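Local coordinates for segregation protein (Thermus thermophilus, PDB 1WCV), which hydrolyses ATP, binds double-stranded DNA cooperatively in a strictly ATP-dependent way, and is probably involved in chromosome partitioning, at residues R8-N13 and N129-A134; L39-D44 and V115-P120; M178-T183 and I206-R211. One frame throughout, in Å; residues are numbered along the deposited sequence.

Contact 1: R8-N13 and N129-A134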
ATOM      1  N   ARG A   8     -11.048 -19.323  -5.475  1.00 21.66           N
ATOM      2  CA  ARG A   8     -11.223 -19.622  -4.057  1.00 19.76           C
ATOM      3  C   ARG A   8     -10.009 -19.146  -3.275  1.00 15.21           C
ATOM      4  O   ARG A   8      -8.875 -19.515  -3.583  1.00 16.44           O
ATOM      5  CB  ARG A   8     -11.405 -21.121  -3.842  1.00 22.44           C
ATOM      6  CG  ARG A   8     -12.690 -21.661  -4.432  1.00 28.60           C
ATOM      7  CD  ARG A   8     -12.723 -23.166  -4.345  1.00 31.21           C
ATOM      8  NE  ARG A   8     -13.935 -23.723  -4.932  1.00 36.32           N
ATOM      9  CZ  ARG A   8     -14.115 -25.018  -5.160  1.00 41.13           C
ATOM     10  NH1 ARG A   8     -15.248 -25.449  -5.696  1.00 41.03           N
ATOM     11  NH2 ARG A   8     -13.155 -25.880  -4.857  1.00 43.22           N
ATOM     12  N   ILE A   9     -10.265 -18.326  -2.262  1.00 17.35           N
ATOM     13  CA  ILE A   9      -9.207 -17.776  -1.435  1.00 14.04           C
ATOM     14  C   ILE A   9      -9.419 -18.147   0.026  1.00 12.91           C
ATOM     15  O   ILE A   9     -10.463 -17.858   0.616  1.00 16.08           O
ATOM     16  CB  ILE A   9      -9.169 -16.230  -1.567  1.00 15.17           C
ATOM     17  CG1 ILE A   9      -8.928 -15.845  -3.030  1.00 17.99           C
ATOM     18  CG2 ILE A   9      -8.083 -15.651  -0.678  1.00 12.22           C
ATOM     19  CD1 ILE A   9      -9.107 -14.356  -3.318  1.00 18.59           C
ATOM     20  N   ALA A  10      -8.420 -18.798   0.608  1.00 14.36           N
ATOM     21  CA  ALA A  10      -8.499 -19.185   2.000  1.00 13.98           C
ATOM     22  C   ALA A  10      -7.807 -18.112   2.826  1.00 14.44           C
ATOM     23  O   ALA A  10      -6.760 -17.599   2.429  1.00 16.39           O
ATOM     24  CB  ALA A  10      -7.801 -20.533   2.217  1.00 16.94           C
ATOM     25  N   LEU A  11      -8.424 -17.757   3.948  1.00 15.63           N
ATOM     26  CA  LEU A  11      -7.852 -16.793   4.883  1.00 14.57           C
ATOM     27  C   LEU A  11      -7.366 -17.701   6.007  1.00 16.43           C
ATOM     28  O   LEU A  11      -8.179 -18.346   6.677  1.00 15.52           O
ATOM     29  CB  LEU A  11      -8.922 -15.836   5.415  1.00 18.39           C
ATOM     30  CG  LEU A  11      -9.549 -14.785   4.486  1.00 21.21           C
ATOM     31  CD1 LEU A  11      -8.484 -13.846   3.977  1.00 19.77           C
ATOM     32  CD2 LEU A  11     -10.271 -15.465   3.335  1.00 23.51           C
ATOM     33  N   ALA A  12      -6.052 -17.777   6.202  1.00 15.18           N
ATOM     34  CA  ALA A  12      -5.515 -18.654   7.234  1.00 15.73           C
ATOM     35  C   ALA A  12      -4.198 -18.181   7.818  1.00 17.11           C
ATOM     36  O   ALA A  12      -3.392 -17.556   7.141  1.00 14.53           O
ATOM     37  CB  ALA A  12      -5.333 -20.055   6.667  1.00 18.42           C
ATOM     38  N   ASN A  13      -4.004 -18.468   9.100  1.00 17.29           N
ATOM     39  CA  ASN A  13      -2.750 -18.162   9.769  1.00 18.42           C
ATOM     40  C   ASN A  13      -2.594 -19.227  10.840  1.00 19.41           C
ATOM     41  O   ASN A  13      -3.487 -20.048  11.044  1.00 20.41           O
ATOM     42  CB  ASN A  13      -2.730 -16.749  10.372  1.00 18.71           C
ATOM     43  CG  ASN A  13      -3.859 -16.511  11.334  1.00 21.19           C
ATOM     44  OD1 ASN A  13      -4.422 -17.450  11.887  1.00 23.33           O
ATOM     45  ND2 ASN A  13      -4.191 -15.252  11.551  1.00 20.45           N
ATOM     46  N   ASN A 129      -8.968 -28.687   5.078  1.00 20.14           N
ATOM     47  CA  ASN A 129      -9.967 -28.765   4.012  1.00 19.21           C
ATOM     48  C   ASN A 129     -10.045 -27.449   3.239  1.00 21.11           C
ATOM     49  O   ASN A 129     -10.333 -27.435   2.041  1.00 19.15           O
ATOM     50  CB  ASN A 129     -11.342 -29.115   4.592  1.00 22.33           C
ATOM     51  CG  ASN A 129     -11.631 -30.600   4.538  1.00 28.34           C
ATOM     52  OD1 ASN A 129     -12.034 -31.131   3.499  1.00 28.75           O
ATOM     53  ND2 ASN A 129     -11.405 -31.285   5.653  1.00 30.68           N
ATOM     54  N   ALA A 130      -9.782 -26.343   3.924  1.00 18.08           N
ATOM     55  CA  ALA A 130      -9.812 -25.037   3.276  1.00 18.75           C
ATOM     56  C   ALA A 130      -8.635 -24.934   2.312  1.00 19.27           C
ATOM     57  O   ALA A 130      -8.784 -24.505   1.164  1.00 19.76           O
ATOM     58  CB  ALA A 130      -9.730 -23.930   4.327  1.00 16.08           C
ATOM     59  N   LEU A 131      -7.466 -25.352   2.782  1.00 18.79           N
ATOM     60  CA  LEU A 131      -6.259 -25.297   1.977  1.00 17.42           C
ATOM     61  C   LEU A 131      -6.299 -26.243   0.787  1.00 17.41           C
ATOM     62  O   LEU A 131      -5.708 -25.965  -0.255  1.00 19.48           O
ATOM     63  CB  LEU A 131      -5.041 -25.607   2.845  1.00 16.33           C
ATOM     64  CG  LEU A 131      -4.769 -24.580   3.943  1.00 18.48           C
ATOM     65  CD1 LEU A 131      -3.493 -24.928   4.692  1.00 18.32           C
ATOM     66  CD2 LEU A 131      -4.660 -23.205   3.312  1.00 15.35           C
ATOM     67  N   ALA A 132      -6.998 -27.361   0.944  1.00 19.88           N
ATOM     68  CA  ALA A 132      -7.094 -28.342  -0.131  1.00 19.86           C
ATOM     69  C   ALA A 132      -8.086 -27.919  -1.202  1.00 22.19           C
ATOM     70  O   ALA A 132      -8.043 -28.418  -2.324  1.00 22.65           O
ATOM     71  CB  ALA A 132      -7.486 -29.705   0.436  1.00 21.13           C
ATOM     72  N   ALA A 133      -8.965 -26.979  -0.866  1.00 21.01           N
ATOM     73  CA  ALA A 133      -9.977 -26.513  -1.810  1.00 21.54           C
ATOM     74  C   ALA A 133      -9.668 -25.162  -2.456  1.00 23.01           C
ATOM     75  O   ALA A 133     -10.196 -24.833  -3.523  1.00 23.56           O
ATOM     76  CB  ALA A 133     -11.322 -26.444  -1.110  1.00 20.13           C
ATOM     77  N   ALA A 134      -8.811 -24.381  -1.818  1.00 21.35           N
ATOM     78  CA  ALA A 134      -8.472 -23.057  -2.326  1.00 21.16           C
ATOM     79  C   ALA A 134      -7.388 -23.042  -3.395  1.00 20.96           C
ATOM     80  O   ALA A 134      -6.653 -24.007  -3.566  1.00 21.96           O
ATOM     81  CB  ALA A 134      -8.043 -22.165  -1.165  1.00 20.79           C
TER

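Contact 2: L39-D44 and V115-P120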
ATOM      1  N   LEU A  39     -18.953 -15.271  -2.161  1.00 21.12           N
ATOM      2  CA  LEU A  39     -19.427 -16.191  -1.144  1.00 20.22           C
ATOM      3  C   LEU A  39     -18.369 -16.264  -0.042  1.00 19.43           C
ATOM      4  O   LEU A  39     -17.199 -16.513  -0.317  1.00 21.20           O
ATOM      5  CB  LEU A  39     -19.632 -17.591  -1.725  1.00 23.88           C
ATOM      6  CG  LEU A  39     -19.962 -18.662  -0.684  1.00 23.13           C
ATOM      7  CD1 LEU A  39     -21.280 -18.333   0.007  1.00 24.74           C
ATOM      8  CD2 LEU A  39     -20.037 -20.016  -1.361  1.00 26.61           C
ATOM      9  N   LEU A  40     -18.779 -16.003   1.192  1.00 18.42           N
ATOM     10  CA  LEU A  40     -17.872 -16.095   2.327  1.00 17.59           C
ATOM     11  C   LEU A  40     -18.320 -17.327   3.090  1.00 20.70           C
ATOM     12  O   LEU A  40     -19.491 -17.441   3.456  1.00 19.15           O
ATOM     13  CB  LEU A  40     -17.979 -14.874   3.240  1.00 18.51           C
ATOM     14  CG  LEU A  40     -17.193 -14.945   4.556  1.00 18.07           C
ATOM     15  CD1 LEU A  40     -15.702 -15.074   4.265  1.00 20.28           C
ATOM     16  CD2 LEU A  40     -17.467 -13.701   5.396  1.00 15.36           C
ATOM     17  N   VAL A  41     -17.388 -18.248   3.315  1.00 18.72           N
ATOM     18  CA  VAL A  41     -17.685 -19.473   4.041  1.00 19.00           C
ATOM     19  C   VAL A  41     -16.970 -19.476   5.382  1.00 21.12           C
ATOM     20  O   VAL A  41     -15.741 -19.383   5.439  1.00 20.09           O
ATOM     21  CB  VAL A  41     -17.231 -20.714   3.243  1.00 20.12           C
ATOM     22  CG1 VAL A  41     -17.625 -21.976   3.986  1.00 21.91           C
ATOM     23  CG2 VAL A  41     -17.837 -20.697   1.843  1.00 20.05           C
ATOM     24  N   ASP A  42     -17.743 -19.561   6.458  1.00 20.29           N
ATOM     25  CA  ASP A  42     -17.180 -19.606   7.799  1.00 20.35           C
ATOM     26  C   ASP A  42     -16.867 -21.072   8.083  1.00 22.97           C
ATOM     27  O   ASP A  42     -17.780 -21.891   8.214  1.00 23.08           O
ATOM     28  CB  ASP A  42     -18.190 -19.087   8.827  1.00 19.96           C
ATOM     29  CG  ASP A  42     -17.565 -18.857  10.197  1.00 20.94           C
ATOM     30  OD1 ASP A  42     -16.425 -19.322  10.417  1.00 20.33           O
ATOM     31  OD2 ASP A  42     -18.211 -18.218  11.058  1.00 22.23           O
ATOM     32  N   LEU A  43     -15.583 -21.408   8.160  1.00 20.33           N
ATOM     33  CA  LEU A  43     -15.186 -22.789   8.421  1.00 23.45           C
ATOM     34  C   LEU A  43     -14.716 -22.999   9.856  1.00 23.64           C
ATOM     35  O   LEU A  43     -14.210 -24.069  10.199  1.00 23.98           O
ATOM     36  CB  LEU A  43     -14.076 -23.214   7.453  1.00 21.60           C
ATOM     37  CG  LEU A  43     -14.450 -23.329   5.976  1.00 23.04           C
ATOM     38  CD1 LEU A  43     -13.212 -23.653   5.149  1.00 20.81           C
ATOM     39  CD2 LEU A  43     -15.498 -24.422   5.806  1.00 25.19           C
ATOM     40  N   ASP A  44     -14.884 -21.986  10.694  1.00 23.14           N
ATOM     41  CA  ASP A  44     -14.458 -22.089  12.082  1.00 28.16           C
ATOM     42  C   ASP A  44     -15.612 -22.530  12.968  1.00 31.03           C
ATOM     43  O   ASP A  44     -16.668 -21.907  12.972  1.00 31.04           O
ATOM     44  CB  ASP A  44     -13.939 -20.743  12.590  1.00 27.00           C
ATOM     45  CG  ASP A  44     -13.166 -20.872  13.892  1.00 29.43           C
ATOM     46  OD1 ASP A  44     -13.602 -21.632  14.781  1.00 31.38           O
ATOM     47  OD2 ASP A  44     -12.121 -20.209  14.031  1.00 26.23           O
ATOM     48  N   VAL A 115     -14.755 -16.891  -3.880  1.00 18.95           N
ATOM     49  CA  VAL A 115     -15.182 -17.602  -2.683  1.00 19.12           C
ATOM     50  C   VAL A 115     -14.102 -17.454  -1.613  1.00 15.73           C
ATOM     51  O   VAL A 115     -12.960 -17.843  -1.831  1.00 19.52           O
ATOM     52  CB  VAL A 115     -15.384 -19.100  -2.976  1.00 17.30           C
ATOM     53  CG1 VAL A 115     -15.962 -19.794  -1.743  1.00 19.99           C
ATOM     54  CG2 VAL A 115     -16.303 -19.273  -4.183  1.00 19.95           C
ATOM     55  N   LEU A 116     -14.464 -16.865  -0.478  1.00 14.07           N
ATOM     56  CA  LEU A 116     -13.513 -16.671   0.621  1.00 14.33           C
ATOM     57  C   LEU A 116     -13.788 -17.697   1.708  1.00 16.05           C
ATOM     58  O   LEU A 116     -14.927 -17.865   2.133  1.00 17.58           O
ATOM     59  CB  LEU A 116     -13.638 -15.256   1.206  1.00 18.36           C
ATOM     60  CG  LEU A 116     -12.930 -14.113   0.462  1.00 19.67           C
ATOM     61  CD1 LEU A 116     -13.319 -14.104  -1.006  1.00 21.95           C
ATOM     62  CD2 LEU A 116     -13.300 -12.784   1.116  1.00 19.12           C
ATOM     63  N   LEU A 117     -12.743 -18.384   2.158  1.00 15.49           N
ATOM     64  CA  LEU A 117     -12.901 -19.399   3.197  1.00 16.28           C
ATOM     65  C   LEU A 117     -12.195 -18.968   4.470  1.00 16.90           C
ATOM     66  O   LEU A 117     -10.970 -18.945   4.509  1.00 18.23           O
ATOM     67  CB  LEU A 117     -12.299 -20.720   2.724  1.00 15.93           C
ATOM     68  CG  LEU A 117     -12.701 -21.226   1.341  1.00 18.62           C
ATOM     69  CD1 LEU A 117     -11.789 -22.379   0.942  1.00 23.35           C
ATOM     70  CD2 LEU A 117     -14.166 -21.655   1.354  1.00 22.19           C
ATOM     71  N   ASP A 118     -12.958 -18.626   5.503  1.00 18.86           N
ATOM     72  CA  ASP A 118     -12.367 -18.211   6.772  1.00 17.80           C
ATOM     73  C   ASP A 118     -12.026 -19.461   7.572  1.00 17.64           C
ATOM     74  O   ASP A 118     -12.877 -20.018   8.259  1.00 17.10           O
ATOM     75  CB  ASP A 118     -13.334 -17.318   7.552  1.00 17.54           C
ATOM     76  CG  ASP A 118     -12.676 -16.664   8.752  1.00 20.59           C
ATOM     77  OD1 ASP A 118     -11.433 -16.496   8.730  1.00 23.09           O
ATOM     78  OD2 ASP A 118     -13.391 -16.302   9.712  1.00 24.34           O
ATOM     79  N   ALA A 119     -10.766 -19.881   7.482  1.00 18.07           N
ATOM     80  CA  ALA A 119     -10.281 -21.088   8.148  1.00 18.79           C
ATOM     81  C   ALA A 119      -9.909 -20.927   9.612  1.00 19.99           C
ATOM     82  O   ALA A 119      -9.413 -19.884  10.037  1.00 20.24           O
ATOM     83  CB  ALA A 119      -9.084 -21.633   7.388  1.00 19.11           C
ATOM     84  N   PRO A 120     -10.147 -21.974  10.413  1.00 19.02           N
ATOM     85  CA  PRO A 120      -9.805 -21.898  11.834  1.00 19.84           C
ATOM     86  C   PRO A 120      -8.286 -22.004  11.971  1.00 20.84           C
ATOM     87  O   PRO A 120      -7.603 -22.444  11.046  1.00 22.83           O
ATOM     88  CB  PRO A 120     -10.531 -23.100  12.429  1.00 21.32           C
ATOM     89  CG  PRO A 120     -10.521 -24.085  11.316  1.00 20.08           C
ATOM     90  CD  PRO A 120     -10.822 -23.243  10.091  1.00 19.97           C
TER
HETATM   91  O   HOH W   1     -14.813 -17.502  11.529  1.00 21.78           O

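Contact 3: M178-T183 and I206-R211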
ATOM      1  N   MET A 178      -3.841  -5.100  12.363  1.00 15.24           N
ATOM      2  CA  MET A 178      -3.688  -4.572  13.712  1.00 18.26           C
ATOM      3  C   MET A 178      -2.394  -3.794  13.919  1.00 17.08           C
ATOM      4  O   MET A 178      -1.793  -3.811  14.996  1.00 19.50           O
ATOM      5  CB  MET A 178      -3.806  -5.723  14.713  1.00 22.31           C
ATOM      6  CG  MET A 178      -5.107  -6.495  14.512  1.00 29.19           C
ATOM      7  SD  MET A 178      -5.442  -7.748  15.738  1.00 34.38           S
ATOM      8  CE  MET A 178      -6.234  -6.754  17.004  1.00 40.50           C
ATOM      9  N   TYR A 179      -1.974  -3.096  12.870  1.00 13.15           N
ATOM     10  CA  TYR A 179      -0.767  -2.283  12.930  1.00 13.53           C
ATOM     11  C   TYR A 179      -1.006  -1.178  13.969  1.00 14.14           C
ATOM     12  O   TYR A 179      -1.846  -0.303  13.760  1.00 15.27           O
ATOM     13  CB  TYR A 179      -0.523  -1.673  11.542  1.00 11.70           C
ATOM     14  CG  TYR A 179       0.707  -0.799  11.411  1.00 11.79           C
ATOM     15  CD1 TYR A 179       1.928  -1.324  10.984  1.00 10.83           C
ATOM     16  CD2 TYR A 179       0.634   0.570  11.673  1.00 12.28           C
ATOM     17  CE1 TYR A 179       3.055  -0.490  10.814  1.00 12.11           C
ATOM     18  CE2 TYR A 179       1.738   1.399  11.509  1.00 11.19           C
ATOM     19  CZ  TYR A 179       2.944   0.868  11.077  1.00 13.23           C
ATOM     20  OH  TYR A 179       4.020   1.710  10.892  1.00 15.84           O
ATOM     21  N   ASP A 180      -0.266  -1.219  15.076  1.00 14.06           N
ATOM     22  CA  ASP A 180      -0.416  -0.225  16.149  1.00 14.65           C
ATOM     23  C   ASP A 180       0.319   1.067  15.819  1.00 14.47           C
ATOM     24  O   ASP A 180       1.509   1.206  16.099  1.00 15.36           O
ATOM     25  CB  ASP A 180       0.114  -0.792  17.472  1.00 17.52           C
ATOM     26  CG  ASP A 180      -0.198   0.106  18.665  1.00 21.13           C
ATOM     27  OD1 ASP A 180      -0.780   1.187  18.463  1.00 17.60           O
ATOM     28  OD2 ASP A 180       0.136  -0.273  19.809  1.00 23.87           O
ATOM     29  N   GLY A 181      -0.405   2.020  15.240  1.00 12.58           N
ATOM     30  CA  GLY A 181       0.200   3.286  14.866  1.00 11.86           C
ATOM     31  C   GLY A 181       0.674   4.153  16.015  1.00 12.37           C
ATOM     32  O   GLY A 181       1.254   5.214  15.789  1.00 12.89           O
ATOM     33  N   ARG A 182       0.431   3.724  17.246  1.00 15.35           N
ATOM     34  CA  ARG A 182       0.873   4.518  18.388  1.00 14.65           C
ATOM     35  C   ARG A 182       2.367   4.351  18.615  1.00 16.72           C
ATOM     36  O   ARG A 182       2.997   5.166  19.296  1.00 18.27           O
ATOM     37  CB  ARG A 182       0.155   4.082  19.667  1.00 19.26           C
ATOM     38  CG  ARG A 182      -1.352   4.208  19.665  1.00 20.33           C
ATOM     39  CD  ARG A 182      -1.878   3.644  20.976  1.00 26.76           C
ATOM     40  NE  ARG A 182      -1.478   2.249  21.131  1.00 30.63           N
ATOM     41  CZ  ARG A 182      -1.495   1.574  22.277  1.00 30.73           C
ATOM     42  NH1 ARG A 182      -1.890   2.163  23.400  1.00 28.06           N
ATOM     43  NH2 ARG A 182      -1.131   0.299  22.294  1.00 32.75           N
ATOM     44  N   THR A 183       2.933   3.302  18.035  1.00 15.28           N
ATOM     45  CA  THR A 183       4.341   2.979  18.235  1.00 16.25           C
ATOM     46  C   THR A 183       5.171   2.899  16.968  1.00 18.64           C
ATOM     47  O   THR A 183       4.640   2.817  15.862  1.00 18.88           O
ATOM     48  CB  THR A 183       4.483   1.616  18.920  1.00 21.18           C
ATOM     49  OG1 THR A 183       4.243   0.580  17.954  1.00 21.56           O
ATOM     50  CG2 THR A 183       3.474   1.475  20.041  1.00 24.10           C
ATOM     51  N   ILE A 206      -3.473  -2.995   7.334  1.00 11.75           N
ATOM     52  CA  ILE A 206      -4.687  -2.636   8.070  1.00 11.19           C
ATOM     53  C   ILE A 206      -4.290  -2.077   9.439  1.00 12.64           C
ATOM     54  O   ILE A 206      -3.631  -2.747  10.236  1.00 12.10           O
ATOM     55  CB  ILE A 206      -5.624  -3.856   8.271  1.00 12.30           C
ATOM     56  CG1 ILE A 206      -5.781  -4.625   6.950  1.00 12.65           C
ATOM     57  CG2 ILE A 206      -6.998  -3.373   8.745  1.00 12.55           C
ATOM     58  CD1 ILE A 206      -6.339  -3.786   5.805  1.00 12.58           C
ATOM     59  N   PRO A 207      -4.700  -0.840   9.734  1.00 14.44           N
ATOM     60  CA  PRO A 207      -4.358  -0.217  11.013  1.00 13.03           C
ATOM     61  C   PRO A 207      -5.220  -0.664  12.180  1.00 15.63           C
ATOM     62  O   PRO A 207      -6.365  -1.077  12.006  1.00 17.65           O
ATOM     63  CB  PRO A 207      -4.576   1.257  10.730  1.00 13.44           C
ATOM     64  CG  PRO A 207      -5.849   1.207   9.926  1.00 15.41           C
ATOM     65  CD  PRO A 207      -5.583   0.045   8.946  1.00 14.18           C
ATOM     66  N   ARG A 208      -4.659  -0.567  13.377  1.00 17.55           N
ATOM     67  CA  ARG A 208      -5.431  -0.885  14.565  1.00 21.48           C
ATOM     68  C   ARG A 208      -6.327   0.349  14.639  1.00 18.85           C
ATOM     69  O   ARG A 208      -5.844   1.471  14.496  1.00 18.37           O
ATOM     70  CB  ARG A 208      -4.519  -0.953  15.787  1.00 25.36           C
ATOM     71  CG  ARG A 208      -5.141  -1.642  16.989  1.00 39.68           C
ATOM     72  CD  ARG A 208      -4.159  -1.727  18.147  1.00 48.69           C
ATOM     73  NE  ARG A 208      -4.607  -2.679  19.161  1.00 57.52           N
ATOM     74  CZ  ARG A 208      -4.686  -3.992  18.963  1.00 61.06           C
ATOM     75  NH1 ARG A 208      -4.342  -4.507  17.792  1.00 62.21           N
ATOM     76  NH2 ARG A 208      -5.112  -4.791  19.933  1.00 63.25           N
ATOM     77  N   ASN A 209      -7.626   0.150  14.825  1.00 18.63           N
ATOM     78  CA  ASN A 209      -8.558   1.271  14.898  1.00 21.13           C
ATOM     79  C   ASN A 209      -9.791   0.849  15.676  1.00 20.50           C
ATOM     80  O   ASN A 209     -10.314  -0.247  15.477  1.00 20.47           O
ATOM     81  CB  ASN A 209      -8.956   1.734  13.488  1.00 19.58           C
ATOM     82  CG  ASN A 209      -9.985   2.857  13.505  1.00 20.42           C
ATOM     83  OD1 ASN A 209     -11.196   2.611  13.497  1.00 23.45           O
ATOM     84  ND2 ASN A 209      -9.508   4.095  13.546  1.00 23.32           N
ATOM     85  N   VAL A 210     -10.242   1.737  16.556  1.00 21.58           N
ATOM     86  CA  VAL A 210     -11.406   1.496  17.408  1.00 25.80           C
ATOM     87  C   VAL A 210     -12.678   1.062  16.676  1.00 23.18           C
ATOM     88  O   VAL A 210     -13.352   0.124  17.101  1.00 25.93           O
ATOM     89  CB  VAL A 210     -11.732   2.761  18.246  1.00 27.69           C
ATOM     90  CG1 VAL A 210     -11.972   3.951  17.323  1.00 29.54           C
ATOM     91  CG2 VAL A 210     -12.950   2.510  19.125  1.00 29.22           C
ATOM     92  N   ARG A 211     -13.016   1.747  15.589  1.00 23.08           N
ATOM     93  CA  ARG A 211     -14.222   1.413  14.836  1.00 22.84           C
ATOM     94  C   ARG A 211     -14.141   0.037  14.199  1.00 18.59           C
ATOM     95  O   ARG A 211     -15.146  -0.655  14.071  1.00 19.89           O
ATOM     96  CB  ARG A 211     -14.483   2.474  13.763  1.00 25.51           C
ATOM     97  CG  ARG A 211     -15.045   3.770  14.322  1.00 33.99           C
ATOM     98  CD  ARG A 211     -14.541   4.969  13.545  1.00 39.25           C
ATOM     99  NE  ARG A 211     -13.156   5.284  13.887  1.00 43.18           N
ATOM    100  CZ  ARG A 211     -12.451   6.266  13.336  1.00 38.68           C
ATOM    101  NH1 ARG A 211     -12.996   7.037  12.404  1.00 39.26           N
ATOM    102  NH2 ARG A 211     -11.205   6.487  13.730  1.00 35.60           N
TER
HETATM  103  O   HOH W   2      -6.587  -4.021  11.994  1.00 16.75           O
HETATM  104  O   HOH W   3      -3.321   2.597  14.447  1.00 24.74           O

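Contact 1: R8-N13 and N129-A134
The methyl group of A10 overlaps the methyl of A134, with the two CB atoms 3.8 Å apart. Two further apolar neighbours flank it on the helix side. A130 CB is 4.4 Å from A10 CB, and the CD2 branch of L131 reaches to 4.3 Å from it. L131 starts off across the line to the strand, and its CD2 is the part that approaches A10. A134 CB also meets the backbone oxygen R8 O.

R8 makes the polar half of the contact. Its CG stands beside the backbone N (chi1 -66°), and the chain runs extended from CG to NE. This lays the arginine alongside the carbonyl of A133. CD passes 3.1 Å from A133 O. Farther out, NH2 donates a weak bond to A133 O at 3.4 Å. The bond is long but nearly straight, 178° at the hydrogen. A133 O lies at the edge of the guanidinium, in its plane. An alanine in place of R8 would remove this group and is likely to leave A133 O without this weak donor and A133 without its aliphatic and guanidinium cover.

Strand 8-11 runs at 150° to helix 129-133, with their axes 8.0 Å apart at closest. I9 and L11 point away from this helix; L11 packs on T23 and A24 of helix 18-33. The strand thus has a helix on each face, as in the P-loop NTPase fold. R8 NE has a long, weak ion pair with D109. The chemistry is therefore divided. Small apolar groups allow close packing of strand and helix at A10. At R8 the partner is a carbonyl at the C-terminal part of the helix, which would suit the positive charge, though the bond is weak.

Contact 2: L39-D44 and V115-P120
L43 reaches across to the strand of L117 and D118. Its CB lies 3.5 Å from D118 O and 4.2 Å from P120 CD. CG sits beside the backbone N (chi1 -67°), turning the chain across L117. At the tip, CD1 touches L117 CB at 3.9 Å.

The strands are parallel and in register from L39 with V115 to D42 with D118. L39 O, L116 O and V41 O accept in turn from L116 N, V41 N and D118 N. L43 N donates to D118 O at 3.0 Å. V41 and L117 lie side by side, V41 CB 3.7 Å from L117 CD2. D44 slides past P120, with D44 OD2 3.6 Å from P120 CA, and D44 OD1 bonds Q46 N.

On the face of L40 and L116, water 1 sits between D42 OD1 and D118 OD2, like charges 4.3 Å apart. D42 OD1 accepts from D44 N, an Asx turn. D42 OD2 bonds T50, and D118 bonds K20 and the magnesium-binding T21, consistent with a Walker B aspartate. L40, L116 and D118 face helix 18-33, while L43, A119 and P120 meet helix 125-133. Strands 80-83 and 8-11 flank the pair in the sheet.

Contact 3: M178-T183 and I206-R211
D180 OD1 is gripped by two donors of R182, in a carboxylate whose CG stands 4.4 Å from R208 CD across the contact. R182 N comes from above the carboxylate plane, in an Asx turn. R182 NE meets the syn lone pair of D180 OD1 at 3.0 Å. R182 NH2 completes a side-on salt bridge to D180 OD2 at 2.8 Å. This fixes the rotation of the carboxylate within the type I turn from D180 to T183.

Two backbone bonds join the segments. Y179 N donates to I206 O. R208 N donates to Y179 O at 2.9 Å. Together they make a single bridge between Y179 and P207. Water 2 links M178 N to P207 O, and water 3 links G181 N to R208 O.

M178 and R208 carry the side-chain contact. R208 CG is anti to the backbone N (chi1 -164°). The chain runs extended from CG to NE and turns at its last torsion (chi4 67°), which brings R208 NH1 to 3.4 Å from M178 CB. That carbon lies in the guanidinium plane, at its edge. Y179 turns its ring away, onto helix 185-197. Its hydroxyl bonds H233 of the second subunit, and its ring makes a cation-pi contact with R237 of that subunit.

N209 is the N-cap of helix 210-218, with a weak bond from R211 N to OD1. Residues 178-183 join the loop 206-211 through the Y179-P207 bridge, with M178 beside V18 and G19 of the P-loop. P207 and N209 both bind ADP and ATP, so 206-211 is part of the nucleotide site of this ParA-family ATPase.

Overall arrangement
Contacts 1 and 2 share one sheet. Their centres are 8 Å apart, and strands 8-11 and 114-118 are neighbours in it. I9 N and V115 O, and I9 O and L117 N, probably hydrogen bond. A130 of contact 1 packs on L43 of contact 2. Contact 3 stands apart, with its centre about 26 Å from that of contact 1 and 24 Å from that of contact 2. The P-loop relates all three. The side chain of K20 is about 3 Å from that of D118 and about 9 Å from that of A10. The side chain of V18, in the same loop, is about 3 Å from that of M178 in contact 3.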